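Local structure of orotate phosphoribosyltransferase (Aeropyrum pernix, 2YZK) at residues A[4-8]-A[9-13]; A[41-44]-A[45-49]; A[142-146]-A[147-151]; A[162-166]-A[167-171]. The protein probably catalyses the magnesium-dependent transfer of a ribosyl phosphate group from 5-phosphoribose 1-diphosphate to orotate, giving orotidine 5'-phosphate in de novo UMP synthesis. All coordinates share one frame; numbering follows the deposited sequence.

Interaction 1. Residues A[4-8]-A[9-13]; sequences KVLKK and RGAVL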
loop_
_atom_site.group_PDB
_atom_site.type_symbol
_atom_site.label_atom_id
_atom_site.label_comp_id
_atom_site.label_asym_id
_atom_site.label_seq_id
_atom_site.Cartn_x
_atom_site.Cartn_y
_atom_site.Cartn_z
ATOM N N LYS A 4 2.955 21.752 -9.825
ATOM C CA LYS A 4 4.267 22.148 -9.330
ATOM C C LYS A 4 4.980 20.998 -8.624
ATOM O O LYS A 4 6.131 20.688 -8.934
ATOM C CB LYS A 4 4.134 23.337 -8.376
ATOM C CG LYS A 4 3.552 24.588 -9.019
ATOM C CD LYS A 4 3.508 25.748 -8.034
ATOM C CE LYS A 4 2.887 26.986 -8.665
ATOM N NZ LYS A 4 3.645 27.437 -9.866
ATOM N N VAL A 5 4.286 20.366 -7.681
ATOM C CA VAL A 5 4.843 19.249 -6.923
ATOM C C VAL A 5 5.180 18.073 -7.835
ATOM O O VAL A 5 6.197 17.403 -7.652
ATOM C CB VAL A 5 3.852 18.762 -5.846
ATOM C CG1 VAL A 5 4.471 17.642 -5.042
ATOM C CG2 VAL A 5 3.459 19.917 -4.939
ATOM N N LEU A 6 4.318 17.827 -8.817
ATOM C CA LEU A 6 4.524 16.734 -9.753
ATOM C C LEU A 6 5.805 16.932 -10.551
ATOM O O LEU A 6 6.592 16.001 -10.718
ATOM C CB LEU A 6 3.328 16.625 -10.705
ATOM C CG LEU A 6 2.007 16.193 -10.062
ATOM C CD1 LEU A 6 0.884 16.242 -11.089
ATOM C CD2 LEU A 6 2.153 14.787 -9.501
ATOM N N LYS A 7 6.014 18.152 -11.035
ATOM C CA LYS A 7 7.205 18.464 -11.816
ATOM C C LYS A 7 8.453 18.292 -10.954
ATOM O O LYS A 7 9.446 17.708 -11.394
ATOM C CB LYS A 7 7.130 19.902 -12.345
ATOM C CG LYS A 7 8.262 20.270 -13.296
ATOM C CD LYS A 7 8.207 21.739 -13.712
ATOM C CE LYS A 7 8.427 22.670 -12.528
ATOM N NZ LYS A 7 8.520 24.098 -12.947
ATOM N N LYS A 8 8.385 18.790 -9.723
ATOM C CA LYS A 8 9.500 18.709 -8.779
ATOM C C LYS A 8 9.966 17.276 -8.529
ATOM O O LYS A 8 11.167 16.998 -8.485
ATOM C CB LYS A 8 9.099 19.321 -7.435
ATOM C CG LYS A 8 8.538 20.736 -7.503
ATOM C CD LYS A 8 9.601 21.770 -7.848
ATOM C CE LYS A 8 9.011 23.173 -7.840
ATOM N NZ LYS A 8 10.028 24.213 -8.153
ATOM N N ARG A 9 9.008 16.373 -8.351
ATOM C CA ARG A 9 9.312 14.971 -8.077
ATOM C C ARG A 9 9.477 14.101 -9.321
ATOM O O ARG A 9 9.716 12.902 -9.211
ATOM C CB ARG A 9 8.217 14.369 -7.190
ATOM C CG ARG A 9 8.134 14.975 -5.793
ATOM C CD ARG A 9 9.382 14.637 -4.991
ATOM N NE ARG A 9 9.539 13.191 -4.868
ATOM C CZ ARG A 9 10.643 12.583 -4.444
ATOM N NH1 ARG A 9 11.710 13.291 -4.090
ATOM N NH2 ARG A 9 10.684 11.259 -4.388
ATOM N N GLY A 10 9.352 14.696 -10.501
ATOM C CA GLY A 10 9.485 13.912 -11.716
ATOM C C GLY A 10 8.284 13.009 -11.939
ATOM O O GLY A 10 8.367 12.013 -12.663
ATOM N N ALA A 11 7.163 13.351 -11.310
ATOM C CA ALA A 11 5.938 12.569 -11.447
ATOM C C ALA A 11 5.333 12.810 -12.829
ATOM O O ALA A 11 4.396 12.131 -13.248
ATOM C CB ALA A 11 4.945 12.947 -10.349
ATOM N N VAL A 12 5.879 13.801 -13.522
ATOM C CA VAL A 12 5.466 14.135 -14.877
ATOM C C VAL A 12 6.787 14.241 -15.623
ATOM O O VAL A 12 7.539 15.198 -15.436
ATOM C CB VAL A 12 4.709 15.479 -14.933
ATOM C CG1 VAL A 12 4.373 15.828 -16.370
ATOM C CG2 VAL A 12 3.430 15.384 -14.113
ATOM N N LEU A 13 7.074 13.242 -16.451
ATOM C CA LEU A 13 8.326 13.191 -17.193
ATOM C C LEU A 13 8.179 13.347 -18.701
ATOM O O LEU A 13 7.340 12.703 -19.330
ATOM C CB LEU A 13 9.039 11.868 -16.901
ATOM C CG LEU A 13 10.368 11.602 -17.612
ATOM C CD1 LEU A 13 11.437 12.528 -17.055
ATOM C CD2 LEU A 13 10.771 10.147 -17.410
#

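Interaction 2. Residues A[41-44]-A[45-49]; sequences YSVA and LDLLL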
loop_
_atom_site.group_PDB
_atom_site.type_symbol
_atom_site.label_atom_id
_atom_site.label_comp_id
_atom_site.label_asym_id
_atom_site.label_seq_id
_atom_site.Cartn_x
_atom_site.Cartn_y
_atom_site.Cartn_z
ATOM N N TYR A 41 3.908 14.149 -0.683
ATOM C CA TYR A 41 2.734 13.331 -0.423
ATOM C C TYR A 41 1.751 13.999 0.530
ATOM O O TYR A 41 0.552 13.733 0.462
ATOM C CB TYR A 41 3.110 11.901 0.031
ATOM C CG TYR A 41 3.714 11.703 1.409
ATOM C CD1 TYR A 41 3.023 12.058 2.567
ATOM C CD2 TYR A 41 4.933 11.044 1.551
ATOM C CE1 TYR A 41 3.534 11.751 3.839
ATOM C CE2 TYR A 41 5.449 10.732 2.805
ATOM C CZ TYR A 41 4.746 11.085 3.946
ATOM O OH TYR A 41 5.264 10.766 5.184
ATOM N N SER A 42 2.241 14.889 1.389
ATOM C CA SER A 42 1.350 15.582 2.311
ATOM C C SER A 42 0.441 16.539 1.552
ATOM O O SER A 42 -0.738 16.676 1.885
ATOM C CB SER A 42 2.146 16.346 3.366
ATOM O OG SER A 42 2.652 15.450 4.338
ATOM N N VAL A 43 0.987 17.201 0.535
ATOM C CA VAL A 43 0.195 18.120 -0.274
ATOM C C VAL A 43 -0.879 17.300 -0.986
ATOM O O VAL A 43 -2.050 17.682 -1.035
ATOM C CB VAL A 43 1.074 18.841 -1.333
ATOM C CG1 VAL A 43 0.202 19.645 -2.283
ATOM C CG2 VAL A 43 2.068 19.755 -0.640
ATOM N N ALA A 44 -0.469 16.152 -1.515
ATOM C CA ALA A 44 -1.374 15.261 -2.235
ATOM C C ALA A 44 -2.487 14.754 -1.332
ATOM O O ALA A 44 -3.649 14.733 -1.726
ATOM C CB ALA A 44 -0.595 14.075 -2.807
ATOM N N LEU A 45 -2.126 14.343 -0.121
ATOM C CA LEU A 45 -3.112 13.833 0.818
ATOM C C LEU A 45 -4.126 14.903 1.189
ATOM O O LEU A 45 -5.324 14.626 1.268
ATOM C CB LEU A 45 -2.430 13.307 2.083
ATOM C CG LEU A 45 -1.710 11.963 1.950
ATOM C CD1 LEU A 45 -1.017 11.643 3.259
ATOM C CD2 LEU A 45 -2.707 10.862 1.592
ATOM N N ASP A 46 -3.653 16.124 1.417
ATOM C CA ASP A 46 -4.562 17.198 1.780
ATOM C C ASP A 46 -5.546 17.486 0.655
ATOM O O ASP A 46 -6.723 17.751 0.905
ATOM C CB ASP A 46 -3.786 18.467 2.140
ATOM C CG ASP A 46 -2.974 18.307 3.412
ATOM O OD1 ASP A 46 -3.441 17.596 4.328
ATOM O OD2 ASP A 46 -1.879 18.898 3.504
ATOM N N LEU A 47 -5.067 17.433 -0.583
ATOM C CA LEU A 47 -5.934 17.682 -1.729
ATOM C C LEU A 47 -6.947 16.547 -1.894
ATOM O O LEU A 47 -8.094 16.783 -2.268
ATOM C CB LEU A 47 -5.095 17.846 -3.002
ATOM C CG LEU A 47 -4.261 19.134 -3.079
ATOM C CD1 LEU A 47 -3.376 19.097 -4.313
ATOM C CD2 LEU A 47 -5.188 20.347 -3.112
ATOM N N LEU A 48 -6.524 15.317 -1.616
ATOM C CA LEU A 48 -7.421 14.167 -1.715
ATOM C C LEU A 48 -8.532 14.272 -0.666
ATOM O O LEU A 48 -9.693 13.966 -0.939
ATOM C CB LEU A 48 -6.646 12.856 -1.519
ATOM C CG LEU A 48 -5.816 12.399 -2.725
ATOM C CD1 LEU A 48 -4.788 11.382 -2.290
ATOM C CD2 LEU A 48 -6.736 11.812 -3.786
ATOM N N LEU A 49 -8.168 14.704 0.537
ATOM C CA LEU A 49 -9.144 14.840 1.611
ATOM C C LEU A 49 -10.144 15.914 1.227
ATOM O O LEU A 49 -11.346 15.768 1.434
ATOM C CB LEU A 49 -8.437 15.202 2.924
ATOM C CG LEU A 49 -7.672 14.026 3.541
ATOM C CD1 LEU A 49 -6.733 14.493 4.639
ATOM C CD2 LEU A 49 -8.687 13.016 4.077
#

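Interaction 3. Residues A[142-146]-A[147-151]; sequences LVDRG and EGAGE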
loop_
_atom_site.group_PDB
_atom_site.type_symbol
_atom_site.label_atom_id
_atom_site.label_comp_id
_atom_site.label_asym_id
_atom_site.label_seq_id
_atom_site.Cartn_x
_atom_site.Cartn_y
_atom_site.Cartn_z
ATOM N N LEU A 142 -5.973 10.951 -7.758
ATOM C CA LEU A 142 -5.156 12.155 -7.769
ATOM C C LEU A 142 -5.234 12.793 -9.147
ATOM O O LEU A 142 -5.466 13.998 -9.276
ATOM C CB LEU A 142 -3.697 11.817 -7.452
ATOM C CG LEU A 142 -3.352 11.597 -5.981
ATOM C CD1 LEU A 142 -1.955 10.996 -5.878
ATOM C CD2 LEU A 142 -3.438 12.926 -5.229
ATOM N N VAL A 143 -5.049 11.971 -10.172
ATOM C CA VAL A 143 -5.082 12.448 -11.547
ATOM C C VAL A 143 -5.981 11.626 -12.458
ATOM O O VAL A 143 -5.893 10.399 -12.506
ATOM C CB VAL A 143 -3.659 12.467 -12.164
ATOM C CG1 VAL A 143 -3.735 12.841 -13.642
ATOM C CG2 VAL A 143 -2.783 13.459 -11.420
ATOM N N ASP A 144 -6.861 12.313 -13.177
ATOM C CA ASP A 144 -7.743 11.643 -14.122
ATOM C C ASP A 144 -7.190 11.977 -15.502
ATOM O O ASP A 144 -7.051 13.148 -15.853
ATOM C CB ASP A 144 -9.180 12.156 -13.971
ATOM C CG ASP A 144 -10.128 11.576 -15.013
ATOM O OD1 ASP A 144 -9.770 10.568 -15.661
ATOM O OD2 ASP A 144 -11.242 12.123 -15.176
ATOM N N ARG A 145 -6.852 10.952 -16.279
ATOM C CA ARG A 145 -6.312 11.189 -17.606
ATOM C C ARG A 145 -7.363 11.803 -18.520
ATOM O O ARG A 145 -7.032 12.373 -19.561
ATOM C CB ARG A 145 -5.792 9.887 -18.216
ATOM C CG ARG A 145 -4.550 9.322 -17.536
ATOM C CD ARG A 145 -3.970 8.195 -18.377
ATOM N NE ARG A 145 -3.635 8.682 -19.712
ATOM C CZ ARG A 145 -2.479 9.253 -20.036
ATOM N NH1 ARG A 145 -1.525 9.399 -19.126
ATOM N NH2 ARG A 145 -2.288 9.708 -21.267
ATOM N N GLY A 146 -8.627 11.693 -18.120
ATOM C CA GLY A 146 -9.711 12.237 -18.919
ATOM C C GLY A 146 -9.859 11.464 -20.212
ATOM O O GLY A 146 -10.084 12.040 -21.283
ATOM N N GLU A 147 -9.741 10.146 -20.109
ATOM C CA GLU A 147 -9.840 9.291 -21.280
ATOM C C GLU A 147 -10.903 8.202 -21.156
ATOM O O GLU A 147 -10.670 7.035 -21.483
ATOM C CB GLU A 147 -8.455 8.705 -21.588
ATOM C CG GLU A 147 -7.447 9.815 -21.930
ATOM C CD GLU A 147 -6.010 9.338 -22.069
ATOM O OE1 GLU A 147 -5.719 8.173 -21.736
ATOM O OE2 GLU A 147 -5.161 10.148 -22.505
ATOM N N GLY A 148 -12.075 8.598 -20.669
ATOM C CA GLY A 148 -13.178 7.659 -20.546
ATOM C C GLY A 148 -13.489 7.034 -19.197
ATOM O O GLY A 148 -14.532 6.399 -19.058
ATOM N N ALA A 149 -12.617 7.204 -18.207
ATOM C CA ALA A 149 -12.849 6.611 -16.891
ATOM C C ALA A 149 -14.139 7.094 -16.240
ATOM O O ALA A 149 -14.936 6.286 -15.752
ATOM C CB ALA A 149 -11.665 6.897 -15.965
ATOM N N GLY A 150 -14.344 8.406 -16.233
ATOM C CA GLY A 150 -15.540 8.955 -15.621
ATOM C C GLY A 150 -16.832 8.475 -16.253
ATOM O O GLY A 150 -17.805 8.199 -15.553
ATOM N N GLU A 151 -16.847 8.380 -17.580
ATOM C CA GLU A 151 -18.036 7.934 -18.297
ATOM C C GLU A 151 -18.334 6.465 -18.019
ATOM O O GLU A 151 -19.492 6.078 -17.828
ATOM C CB GLU A 151 -17.854 8.131 -19.806
ATOM C CG GLU A 151 -17.805 9.579 -20.276
ATOM C CD GLU A 151 -16.624 10.355 -19.725
ATOM O OE1 GLU A 151 -15.518 9.780 -19.611
ATOM O OE2 GLU A 151 -16.802 11.553 -19.420
HETATM O O HOH W 1 -9.919 8.778 -17.749
HETATM O O HOH W 2 -12.921 10.725 -16.835
#

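Interaction 4. Residues A[162-166]-A[167-171]; sequences SVATL and KTILE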
loop_
_atom_site.group_PDB
_atom_site.type_symbol
_atom_site.label_atom_id
_atom_site.label_comp_id
_atom_site.label_asym_id
_atom_site.label_seq_id
_atom_site.Cartn_x
_atom_site.Cartn_y
_atom_site.Cartn_z
ATOM N N SER A 162 -11.569 13.700 -9.059
ATOM C CA SER A 162 -10.115 13.760 -9.139
ATOM C C SER A 162 -9.566 15.082 -8.632
ATOM O O SER A 162 -10.242 16.108 -8.695
ATOM C CB SER A 162 -9.664 13.561 -10.589
ATOM O OG SER A 162 -10.161 14.598 -11.421
ATOM N N VAL A 163 -8.342 15.051 -8.120
ATOM C CA VAL A 163 -7.704 16.267 -7.639
ATOM C C VAL A 163 -7.393 17.123 -8.861
ATOM O O VAL A 163 -7.586 18.343 -8.850
ATOM C CB VAL A 163 -6.399 15.957 -6.871
ATOM C CG1 VAL A 163 -5.658 17.248 -6.555
ATOM C CG2 VAL A 163 -6.733 15.228 -5.574
ATOM N N ALA A 164 -6.925 16.478 -9.925
ATOM C CA ALA A 164 -6.616 17.199 -11.154
ATOM C C ALA A 164 -6.717 16.309 -12.385
ATOM O O ALA A 164 -6.720 15.078 -12.287
ATOM C CB ALA A 164 -5.216 17.803 -11.069
ATOM N N THR A 165 -6.819 16.938 -13.548
ATOM C CA THR A 165 -6.877 16.195 -14.792
ATOM C C THR A 165 -5.528 16.370 -15.459
ATOM O O THR A 165 -4.821 17.347 -15.203
ATOM C CB THR A 165 -7.962 16.728 -15.747
ATOM O OG1 THR A 165 -7.643 18.069 -16.133
ATOM C CG2 THR A 165 -9.334 16.692 -15.072
ATOM N N LEU A 166 -5.166 15.409 -16.298
ATOM C CA LEU A 166 -3.902 15.459 -17.016
ATOM C C LEU A 166 -3.849 16.708 -17.884
ATOM O O LEU A 166 -2.825 17.391 -17.944
ATOM C CB LEU A 166 -3.756 14.205 -17.884
ATOM C CG LEU A 166 -2.545 14.157 -18.818
ATOM C CD1 LEU A 166 -1.262 14.251 -18.006
ATOM C CD2 LEU A 166 -2.584 12.867 -19.628
ATOM N N LYS A 167 -4.958 17.016 -18.551
ATOM C CA LYS A 167 -5.010 18.190 -19.412
ATOM C C LYS A 167 -4.655 19.458 -18.639
ATOM O O LYS A 167 -3.865 20.275 -19.107
ATOM C CB LYS A 167 -6.402 18.338 -20.039
ATOM C CG LYS A 167 -6.521 19.521 -20.995
ATOM C CD LYS A 167 -7.906 19.599 -21.644
ATOM C CE LYS A 167 -9.001 19.823 -20.605
ATOM N NZ LYS A 167 -8.758 21.047 -19.783
ATOM N N THR A 168 -5.236 19.620 -17.455
ATOM C CA THR A 168 -4.963 20.796 -16.641
ATOM C C THR A 168 -3.506 20.848 -16.188
ATOM O O THR A 168 -2.892 21.911 -16.185
ATOM C CB THR A 168 -5.888 20.843 -15.407
ATOM O OG1 THR A 168 -7.245 21.013 -15.844
ATOM C CG2 THR A 168 -5.509 22.002 -14.490
ATOM N N ILE A 169 -2.950 19.701 -15.815
ATOM C CA ILE A 169 -1.557 19.658 -15.379
ATOM C C ILE A 169 -0.599 20.022 -16.511
ATOM O O ILE A 169 0.345 20.778 -16.302
ATOM C CB ILE A 169 -1.176 18.261 -14.837
ATOM C CG1 ILE A 169 -1.927 17.990 -13.532
ATOM C CG2 ILE A 169 0.331 18.169 -14.606
ATOM C CD1 ILE A 169 -1.933 16.530 -13.084
ATOM N N LEU A 170 -0.842 19.495 -17.706
ATOM C CA LEU A 170 0.041 19.787 -18.830
ATOM C C LEU A 170 -0.037 21.257 -19.234
ATOM O O LEU A 170 0.973 21.863 -19.593
ATOM C CB LEU A 170 -0.283 18.884 -20.025
ATOM C CG LEU A 170 -0.027 17.386 -19.802
ATOM C CD1 LEU A 170 -0.270 16.625 -21.099
ATOM C CD2 LEU A 170 1.407 17.161 -19.322
ATOM N N GLU A 171 -1.236 21.828 -19.171
ATOM C CA GLU A 171 -1.421 23.234 -19.510
ATOM C C GLU A 171 -0.645 24.113 -18.529
ATOM O O GLU A 171 0.067 25.036 -18.932
ATOM C CB GLU A 171 -2.909 23.597 -19.467
ATOM C CG GLU A 171 -3.171 25.081 -19.255
ATOM C CD GLU A 171 -4.649 25.417 -19.186
ATOM O OE1 GLU A 171 -5.281 25.551 -20.256
ATOM O OE2 GLU A 171 -5.179 25.538 -18.059
#

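Interaction 1. Residues A[4-8]-A[9-13]
L6, on the last turn of helix 2-9, is met by two residues of the chain that turns back past it after the helix. Its CD2 methyl abuts CB of A11 at 3.4 Å, tighter than usual for two carbons, while the CG2 branch of V12, coming in at a slant, reaches L6 CB at 3.6 Å and also lies near L6 CD1. V12 brings CG2 there because CG1 stands opposite its own backbone N (chi1 177°), which leaves the second branch on the side of L6. Both residues are buried, and M31 and L34 continue the cover over L6. R9 behaves differently: its CB and CG lie over V5 O, but the chain then bends at chi2 and chi3 and carries NH2 to the carbonyl O of D103 in the second subunit. The helix itself ends in a Schellman motif. G10 takes positive phi (72°), and A11 N donates to L6 O at 2.8 Å, while R9 N keeps the helical bond to V5 O at 3.1 Å. Backbone amides thus close the end of the helix, the contacts of L6 with A11 and V12 are apolar, and R9 spends its charged end on the second subunit.

Interaction 2. Residues A[41-44]-A[45-49]
The backbone runs as regular alpha-helix, with L45 N, D46 N, L47 N and L48 N each donating to the carbonyl four residues earlier, the bond from L45 N to Y41 O measuring 2.8 Å. Along the helix the side chains pair one turn apart. Y41 and L45 lie side by side and point the same way, L45 CD1 coming obliquely to the ring at 4.1 Å from Y41 CD1. The ring owes its place to chi1 of 71°, which sets CG between the backbone N and the carbonyl carbon; its hydroxyl is hydrogen-bonded to the carbonyl O of K82 in the second subunit. V43 and L47 repeat the alignment, V43 CG1 standing 4.2 Å from L47 CD1. D46 folds back over the preceding turn, so that OD2 sits 3.0 Å from S42 O; as both are acceptors, this approach is probably unfavourable in itself. S42 turns its own hydroxyl to E38 at the start of the helix, and D46 OD1 has a long, weak ion pair with R79. The segment forms part of helix 38-58, with different neighbours on different sides. Y41 and L45 pack on M75 of helix 70-80 and on L78 of the second subunit, A44 meets W72, and L47 and L48 rest on V163, where the chain turns between strands 159-162 and 164-165.

Interaction 3. Residues A[142-146]-A[147-151]
R145 and E147 face each other across G146 and are joined by a salt bridge that uses two nitrogens, side-on. R145 NE donates to E147 OE1 at 2.9 Å in a nearly straight bond (173°), and R145 NH2 reaches E147 OE2 at 3.2 Å. OE1 lies in the guanidinium plane, at its edge, yet the two planes stand 63° apart, so NE meets OE1 from above the carboxylate while NH2 approaches OE2 from its syn side. The arginine chain bends at chi3 (58°) to turn NE to the glutamate, whose own chain is extended beyond CG. OE1 is shared with R23, a second positive charge that would steady the carboxylate. With an alanine here instead of E147, R145 and R23 would probably lose their common carboxylate and the guanidinium would be freer to turn. D144 OD1 accepts from G146 N at 2.9 Å, an Asx turn that shapes the loop. One water links D144 OD1 to the amides of E147 and A149, and another joins D144 OD2 to G150 N, tying the aspartate to the first turn of helix 149-154. The Asx turn thus follows strand 143-144 and leads to G148, the N-cap of that helix, within a type I phosphoribosyltransferase fold; R145, which touches T117, is predicted like it to bind orotate and probably lines the orotate pocket.

Interaction 4. Residues A[162-166]-A[167-171]
L166 lies across L170 one helical turn on, its CD1 resting 3.8 Å from L170 CG. On another side of the helix, I169 reaches back to the strand, with CD1 4.1 Å from A164 CB. T165, between A164 and L166 in sequence, is the N-cap of helix 166-172. Its OG1 sits between the backbone N and the carbonyl carbon (chi1 64°), which points it into the first turn, where it takes two donors from the same residue: T168 N at 3.2 Å, the capping bond, and T168 OG1 at 3.0 Å. The main chain adds I169 N to T165 O at 3.1 Å, and L170 N approaches L166 O almost head-on to the carbonyl (165°) at 2.9 Å. A valine at T165 would probably strip the T168 amide and hydroxyl of their shared acceptor, leaving the first turn of the helix uncapped. T165 N, in contrast, is buried with no partner in the model. Strand 164-165 lies beside strand 143-144; A164 bonds through its backbone to L142 and D144, and L166 to D144. V163 packs on helix 38-58, I169 on L6 of helix 2-9, and L166 against R145.

Overall arrangement
All four contacts are local, and interaction 4 touches each of the others: I169 packs on L6 and V12 of interaction 1, V163 on L47 and L48 of interaction 2, and its strand pairs with that of interaction 3, D144 N lying 2.9 Å from A164 O. L142 carries interaction 3 to A44 and L48, and V5 reaches V43. Interactions 1, 2 and 4 are partly buried, with mainly apolar side chains over backbone bonds; interaction 3 is a surface contact built on charge and water, at a predicted orotate site. Helix start and helix end differ too, a threonine cap in interaction 4 against a Schellman motif at G10 in interaction 1. Interactions 1 and 2 also reach the second subunit.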